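Local coordinates for hypothetical protein (PDB 2HIY), which is of unknown function, a conserved bacterial protein of the DUF1697 family built around two four-stranded antiparallel sheets, at residues D[100-105]-D[146-151]; D[127-132]-D[138-143]. One frame throughout, in Å; residues are numbered along the deposited sequence. Where two conformers were deposited one is given.

Contact 1. Residues D[100-105]-D[146-151]; sequences LARKDF and ESYSKT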
loop_
_atom_site.group_PDB
_atom_site.type_symbol
_atom_site.label_atom_id
_atom_site.label_comp_id
_atom_site.label_asym_id
_atom_site.label_seq_id
_atom_site.Cartn_x
_atom_site.Cartn_y
_atom_site.Cartn_z
ATOM N N LEU D 100 -15.006 21.856 10.367
ATOM C CA LEU D 100 -13.996 21.928 9.316
ATOM C C LEU D 100 -13.685 20.513 8.902
ATOM O O LEU D 100 -13.800 19.576 9.712
ATOM C CB LEU D 100 -12.726 22.564 9.876
ATOM C CG LEU D 100 -12.734 24.095 9.898
ATOM C CD1 LEU D 100 -13.708 24.669 10.928
ATOM C CD2 LEU D 100 -11.323 24.568 10.220
ATOM N N ALA D 101 -13.222 20.358 7.670
ATOM C CA ALA D 101 -12.949 19.011 7.168
ATOM C C ALA D 101 -11.897 18.312 7.990
ATOM O O ALA D 101 -12.018 17.118 8.277
ATOM C CB ALA D 101 -12.532 19.028 5.723
ATOM N N ARG D 102 -10.847 19.034 8.380
ATOM C CA ARG D 102 -9.761 18.435 9.178
ATOM C C ARG D 102 -9.288 19.440 10.219
ATOM O O ARG D 102 -9.086 20.624 9.895
ATOM C CB ARG D 102 -8.593 18.022 8.285
ATOM C CG ARG D 102 -9.037 16.989 7.262
ATOM C CD ARG D 102 -7.904 16.258 6.721
ATOM N NE ARG D 102 -8.274 15.541 5.509
ATOM C CZ ARG D 102 -7.414 14.774 4.855
ATOM N NH1 ARG D 102 -6.186 14.611 5.346
ATOM N NH2 ARG D 102 -7.780 14.157 3.751
ATOM N N LYS D 103 -9.062 18.988 11.435
ATOM C CA LYS D 103 -8.524 19.820 12.506
ATOM C C LYS D 103 -7.438 19.056 13.215
ATOM O O LYS D 103 -7.692 17.945 13.661
ATOM C CB LYS D 103 -9.604 20.228 13.479
ATOM C CG LYS D 103 -10.677 21.145 12.858
ATOM C CD LYS D 103 -11.757 21.549 13.848
ATOM C CE LYS D 103 -12.640 20.349 14.218
ATOM N NZ LYS D 103 -13.852 20.744 15.002
ATOM N N ASP D 104 -6.263 19.630 13.299
ATOM C CA ASP D 104 -5.125 19.006 13.957
ATOM C C ASP D 104 -4.506 19.930 14.976
ATOM O O ASP D 104 -4.541 21.154 14.807
ATOM C CB ASP D 104 -4.102 18.612 12.908
ATOM C CG ASP D 104 -4.692 17.617 11.920
ATOM O OD1 ASP D 104 -5.001 16.477 12.338
ATOM O OD2 ASP D 104 -4.922 17.973 10.738
ATOM N N PHE D 105 -3.923 19.335 16.023
ATOM C CA PHE D 105 -3.144 20.114 16.967
ATOM C C PHE D 105 -1.709 19.614 16.851
ATOM O O PHE D 105 -1.473 18.410 16.958
ATOM C CB PHE D 105 -3.644 19.939 18.394
ATOM C CG PHE D 105 -3.109 20.988 19.337
ATOM C CD1 PHE D 105 -3.644 22.257 19.328
ATOM C CD2 PHE D 105 -2.049 20.720 20.189
ATOM C CE1 PHE D 105 -3.176 23.229 20.185
ATOM C CE2 PHE D 105 -1.585 21.667 21.050
ATOM C CZ PHE D 105 -2.143 22.943 21.044
ATOM N N GLU D 146 -11.987 19.219 -0.652
ATOM C CA GLU D 146 -11.734 19.571 -2.055
ATOM C C GLU D 146 -10.546 20.519 -2.260
ATOM O O GLU D 146 -9.983 20.568 -3.359
ATOM C CB GLU D 146 -12.991 20.148 -2.701
ATOM C CG GLU D 146 -12.823 20.663 -4.136
ATOM C CD GLU D 146 -12.910 22.178 -4.237
ATOM O OE1 GLU D 146 -12.105 22.878 -3.580
ATOM O OE2 GLU D 146 -13.788 22.676 -4.979
ATOM N N SER D 147 -10.156 21.254 -1.214
ATOM C CA SER D 147 -9.036 22.169 -1.298
ATOM C C SER D 147 -7.857 21.695 -0.463
ATOM O O SER D 147 -6.827 22.376 -0.440
ATOM C CB SER D 147 -9.491 23.539 -0.808
ATOM O OG SER D 147 -9.898 23.381 0.548
ATOM N N TYR D 148 -7.983 20.564 0.210
ATOM C CA TYR D 148 -6.970 20.140 1.154
ATOM C C TYR D 148 -5.577 20.002 0.514
ATOM O O TYR D 148 -4.557 20.384 1.125
ATOM C CB TYR D 148 -7.396 18.823 1.835
ATOM C CG TYR D 148 -6.353 18.281 2.753
ATOM C CD1 TYR D 148 -6.242 18.785 4.032
ATOM C CD2 TYR D 148 -5.418 17.321 2.327
ATOM C CE1 TYR D 148 -5.236 18.331 4.896
ATOM C CE2 TYR D 148 -4.423 16.866 3.191
ATOM C CZ TYR D 148 -4.344 17.385 4.472
ATOM O OH TYR D 148 -3.342 16.953 5.346
ATOM N N SER D 149 -5.517 19.451 -0.689
ATOM C CA SER D 149 -4.207 19.193 -1.307
ATOM C C SER D 149 -3.476 20.486 -1.697
ATOM O O SER D 149 -2.285 20.434 -1.986
ATOM C CB SER D 149 -4.352 18.298 -2.547
ATOM O OG SER D 149 -4.989 18.973 -3.599
ATOM N N LYS D 150 -4.159 21.627 -1.663
ATOM C CA LYS D 150 -3.524 22.921 -1.924
ATOM C C LYS D 150 -3.152 23.672 -0.659
ATOM O O LYS D 150 -2.606 24.763 -0.742
ATOM C CB LYS D 150 -4.442 23.796 -2.777
ATOM C CG LYS D 150 -4.679 23.266 -4.216
ATOM C CD LYS D 150 -5.831 24.073 -4.887
ATOM C CE LYS D 150 -6.226 23.521 -6.248
ATOM N NZ LYS D 150 -5.331 24.028 -7.331
ATOM N N THR D 151 -3.417 23.091 0.510
ATOM C CA THR D 151 -3.086 23.788 1.736
ATOM C C THR D 151 -1.578 23.743 2.044
ATOM O O THR D 151 -0.861 22.809 1.630
ATOM C CB THR D 151 -3.842 23.213 2.972
ATOM O OG1 THR D 151 -3.493 21.836 3.196
ATOM C CG2 THR D 151 -5.357 23.382 2.822
HETATM O O HOH W 1 -3.875 15.332 7.313
#
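At the start of strand 102-108, where Ala101 and Arg102 both face Lys142 in a classic beta bulge, the Arg102 side chain meets the ring of Tyr148 from the loop that precedes helix 152-156. The two side chains cross at about a right angle, and the guanidinium lies flat on one face of the ring, the planes 21° apart. Arg102 CZ sits 3.9 Å from the centroid of the Tyr148 ring and only 6° off its normal, a cation-pi stack. NH1 reaches farthest toward the phenol end, with Arg102 NH1 3.4 Å from Tyr148 CZ, while the aliphatic part follows behind, Arg102 CD lying 3.8 Å from Tyr148 CE1. An extended chain from CG to NE carries the charged end this far from the strand. Tyr148 CG is anti to the backbone N (chi1 176°), which sends the ring out of the loop toward the strand. A water joins the two ends: it is 2.6 Å from Tyr148 OH and accepts a weak bond from Arg102 NH1, in the guanidinium plane. The loop itself is tied by Thr151, whose OG1 donates to Tyr148 O at 2.7 Å; the same carbonyl accepts from Thr151 N, and Thr151 OG1 also caps His154 N at the start of the helix. NH2 of Arg102 forms a salt bridge with Glu145. The guanidinium is thus shared between the Glu145 carboxylate and an aromatic face, which together probably hold its orientation at this surface contact, the electron-rich ring offsetting part of its positive charge.

Contact 2. Residues D[127-132]-D[138-143]; sequences KDEVLY and IFWGKF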
loop_
_atom_site.group_PDB
_atom_site.type_symbol
_atom_site.label_atom_id
_atom_site.label_comp_id
_atom_site.label_asym_id
_atom_site.label_seq_id
_atom_site.Cartn_x
_atom_site.Cartn_y
_atom_site.Cartn_z
ATOM N N LYS D 127 -3.485 28.749 2.436
ATOM C CA LYS D 127 -4.583 28.768 1.478
ATOM C C LYS D 127 -5.889 28.454 2.234
ATOM O O LYS D 127 -6.280 29.277 3.069
ATOM C CB LYS D 127 -4.313 27.842 0.302
ATOM C CG LYS D 127 -3.083 28.295 -0.535
ATOM C CD LYS D 127 -3.449 29.504 -1.375
ATOM C CE LYS D 127 -2.336 29.908 -2.323
ATOM N NZ LYS D 127 -2.861 31.003 -3.205
ATOM N N ASP D 128 -6.518 27.309 1.995
ATOM C CA ASP D 128 -7.876 27.146 2.559
ATOM C C ASP D 128 -7.778 26.515 3.957
ATOM O O ASP D 128 -8.172 25.372 4.208
ATOM C CB ASP D 128 -8.743 26.305 1.642
ATOM C CG ASP D 128 -10.229 26.386 1.986
ATOM O OD1 ASP D 128 -10.619 27.372 2.664
ATOM O OD2 ASP D 128 -10.955 25.449 1.566
ATOM N N GLU D 129 -7.255 27.323 4.872
ATOM C CA GLU D 129 -6.883 26.835 6.183
ATOM C C GLU D 129 -6.722 28.003 7.111
ATOM O O GLU D 129 -6.627 29.161 6.672
ATOM C CB GLU D 129 -5.563 26.037 6.088
ATOM C CG GLU D 129 -4.354 26.907 5.757
ATOM C CD GLU D 129 -3.264 26.126 5.081
ATOM O OE1 GLU D 129 -2.746 25.158 5.691
ATOM O OE2 GLU D 129 -2.941 26.442 3.918
ATOM N N VAL D 130 -6.619 27.674 8.394
ATOM C CA VAL D 130 -6.523 28.658 9.450
ATOM C C VAL D 130 -5.691 28.050 10.577
ATOM O O VAL D 130 -5.852 26.869 10.912
ATOM C CB VAL D 130 -7.922 29.066 9.953
ATOM C CG1 VAL D 130 -8.673 27.852 10.514
ATOM C CG2 VAL D 130 -7.822 30.207 10.977
ATOM N N LEU D 131 -4.791 28.829 11.157
ATOM C CA LEU D 131 -4.018 28.293 12.270
ATOM C C LEU D 131 -3.893 29.323 13.372
ATOM O O LEU D 131 -3.963 30.536 13.093
ATOM C CB LEU D 131 -2.644 27.731 11.822
ATOM C CG LEU D 131 -1.648 28.745 11.234
ATOM C CD1 LEU D 131 -0.740 29.353 12.321
ATOM C CD2 LEU D 131 -0.744 28.053 10.246
ATOM N N TYR D 132 -3.652 28.859 14.586
ATOM C CA TYR D 132 -3.511 29.739 15.724
ATOM C C TYR D 132 -2.418 29.179 16.622
ATOM O O TYR D 132 -2.443 27.998 16.938
ATOM C CB TYR D 132 -4.844 29.864 16.474
ATOM C CG TYR D 132 -4.789 30.826 17.636
ATOM C CD1 TYR D 132 -5.055 32.169 17.428
ATOM C CD2 TYR D 132 -4.444 30.407 18.921
ATOM C CE1 TYR D 132 -5.005 33.075 18.471
ATOM C CE2 TYR D 132 -4.364 31.319 19.974
ATOM C CZ TYR D 132 -4.640 32.642 19.714
ATOM O OH TYR D 132 -4.599 33.567 20.751
ATOM N N ILE D 138 0.128 24.224 18.098
ATOM C CA ILE D 138 -0.536 24.989 17.022
ATOM C C ILE D 138 -1.862 24.330 16.679
ATOM O O ILE D 138 -1.899 23.132 16.368
ATOM C CB ILE D 138 0.329 25.014 15.737
ATOM C CG1 ILE D 138 1.730 25.517 16.076
ATOM C CG2 ILE D 138 -0.323 25.910 14.666
ATOM C CD1 ILE D 138 2.711 25.445 14.908
ATOM N N PHE D 139 -2.972 25.077 16.772
ATOM C CA PHE D 139 -4.236 24.623 16.210
ATOM C C PHE D 139 -4.215 24.866 14.709
ATOM O O PHE D 139 -3.889 25.974 14.287
ATOM C CB PHE D 139 -5.402 25.460 16.765
ATOM C CG PHE D 139 -5.525 25.487 18.277
ATOM C CD1 PHE D 139 -6.327 24.548 18.919
ATOM C CD2 PHE D 139 -4.898 26.485 19.051
ATOM C CE1 PHE D 139 -6.494 24.584 20.310
ATOM C CE2 PHE D 139 -5.047 26.516 20.425
ATOM C CZ PHE D 139 -5.871 25.568 21.055
ATOM N N TRP D 140 -4.599 23.887 13.895
ATOM C CA TRP D 140 -4.511 24.089 12.441
ATOM C C TRP D 140 -5.663 23.397 11.773
ATOM O O TRP D 140 -5.786 22.148 11.795
ATOM C CB TRP D 140 -3.169 23.575 11.944
ATOM C CG TRP D 140 -2.703 24.065 10.625
ATOM C CD1 TRP D 140 -3.439 24.457 9.523
ATOM C CD2 TRP D 140 -1.334 24.221 10.256
ATOM N NE1 TRP D 140 -2.603 24.850 8.483
ATOM C CE2 TRP D 140 -1.302 24.713 8.920
ATOM C CE3 TRP D 140 -0.117 23.996 10.924
ATOM C CZ2 TRP D 140 -0.092 24.977 8.245
ATOM C CZ3 TRP D 140 1.083 24.257 10.256
ATOM C CH2 TRP D 140 1.077 24.749 8.930
ATOM N N GLY D 141 -6.574 24.198 11.215
ATOM C CA GLY D 141 -7.810 23.694 10.615
ATOM C C GLY D 141 -7.717 23.840 9.113
ATOM O O GLY D 141 -7.188 24.830 8.604
ATOM N N LYS D 142 -8.221 22.831 8.417
ATOM C CA LYS D 142 -8.315 22.875 6.968
ATOM C C LYS D 142 -9.798 22.748 6.605
ATOM O O LYS D 142 -10.484 21.820 7.036
ATOM C CB LYS D 142 -7.483 21.723 6.350
ATOM C CG LYS D 142 -5.943 21.905 6.396
ATOM C CD LYS D 142 -5.294 21.804 7.769
ATOM C CE LYS D 142 -5.545 20.498 8.464
ATOM N NZ LYS D 142 -4.691 20.402 9.702
ATOM N N PHE D 143 -10.308 23.681 5.806
ATOM C CA PHE D 143 -11.763 23.805 5.673
ATOM C C PHE D 143 -12.410 22.729 4.872
ATOM O O PHE D 143 -13.546 22.344 5.197
ATOM C CB PHE D 143 -12.140 25.172 5.126
ATOM C CG PHE D 143 -11.872 26.279 6.087
ATOM C CD1 PHE D 143 -12.712 26.461 7.173
ATOM C CD2 PHE D 143 -10.799 27.134 5.931
ATOM C CE1 PHE D 143 -12.470 27.482 8.101
ATOM C CE2 PHE D 143 -10.535 28.176 6.856
ATOM C CZ PHE D 143 -11.385 28.328 7.944
#
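Glu129 and Trp140 lie side by side on one face of a two-stranded antiparallel ladder, and their polar ends meet: Trp140 NE1 donates to Glu129 OE1 at 2.8 Å, with the oxygen close to the indole plane and approached on its anti side. With Glu129 CG between the backbone N and the carbonyl carbon (chi1 68°), the extended chain runs alongside the indole. This carboxylate is gripped from several sides, since OE2 accepts from Lys127 N at 2.8 Å and the amides of Ala152 and Tyr153 also bind it at the start of helix 152-156. Next along the same face, Leu131 CD2 rests over the six-membered ring of Trp140, 3.7 Å from its centroid, a CH-pi contact. Leu131 CB touches Ile138 CG2 beside it, and Val121 of helix 114-122 packs against both residues. The backbones are held by paired bonds between Val130 and Gly141, where Gly141 N reaches Val130 O at 2.8 Å, and between Tyr132 and Phe139.

On the other face Phe139 is buried, met edge-to-face by Phe105 and Trp96, and the looseness is confined to the exposed Tyr132 and Phe143 at the two ends. Tyr132 and Phe139 meet through their CD2 atoms, 4.0 Å apart, at the edge of the tyrosine ring. Beyond the strands, Phe143 N gives a straight but longer bond to Asp128 O, 3.2 Å, and Asp128 OD1 approaches the ring at CD2 while OD2 hydrogen-bonds Ser147 OG. Asp128 is the centre of an inverse gamma turn. Near-antiparallel axes, alternating hydrogen-bonded and non-hydrogen-bonded pairs, and a short connection make this a beta hairpin, with strand 129-133 at one margin of its four-stranded sheet.

How the contacts relate
The two contacts lie on the same side of the chain's centre, with their own centres about 7 Å apart. Along the chain the order is 100-105, then the hairpin segments 127-132 and 138-143, then 146-151, so contact 2 falls entirely between the halves of contact 1. Strand 137-142 pairs with 129-133 on one flank and 102-108 on the other, making one sheet common to both contacts. Two side-chain links join them: a salt bridge from Asp104 to Lys142, and a probable hydrogen bond from Ser147 to Asp128. The first joins neighbouring strands of the sheet, while the second ties the 146-151 loop to the turn before strand 129-133.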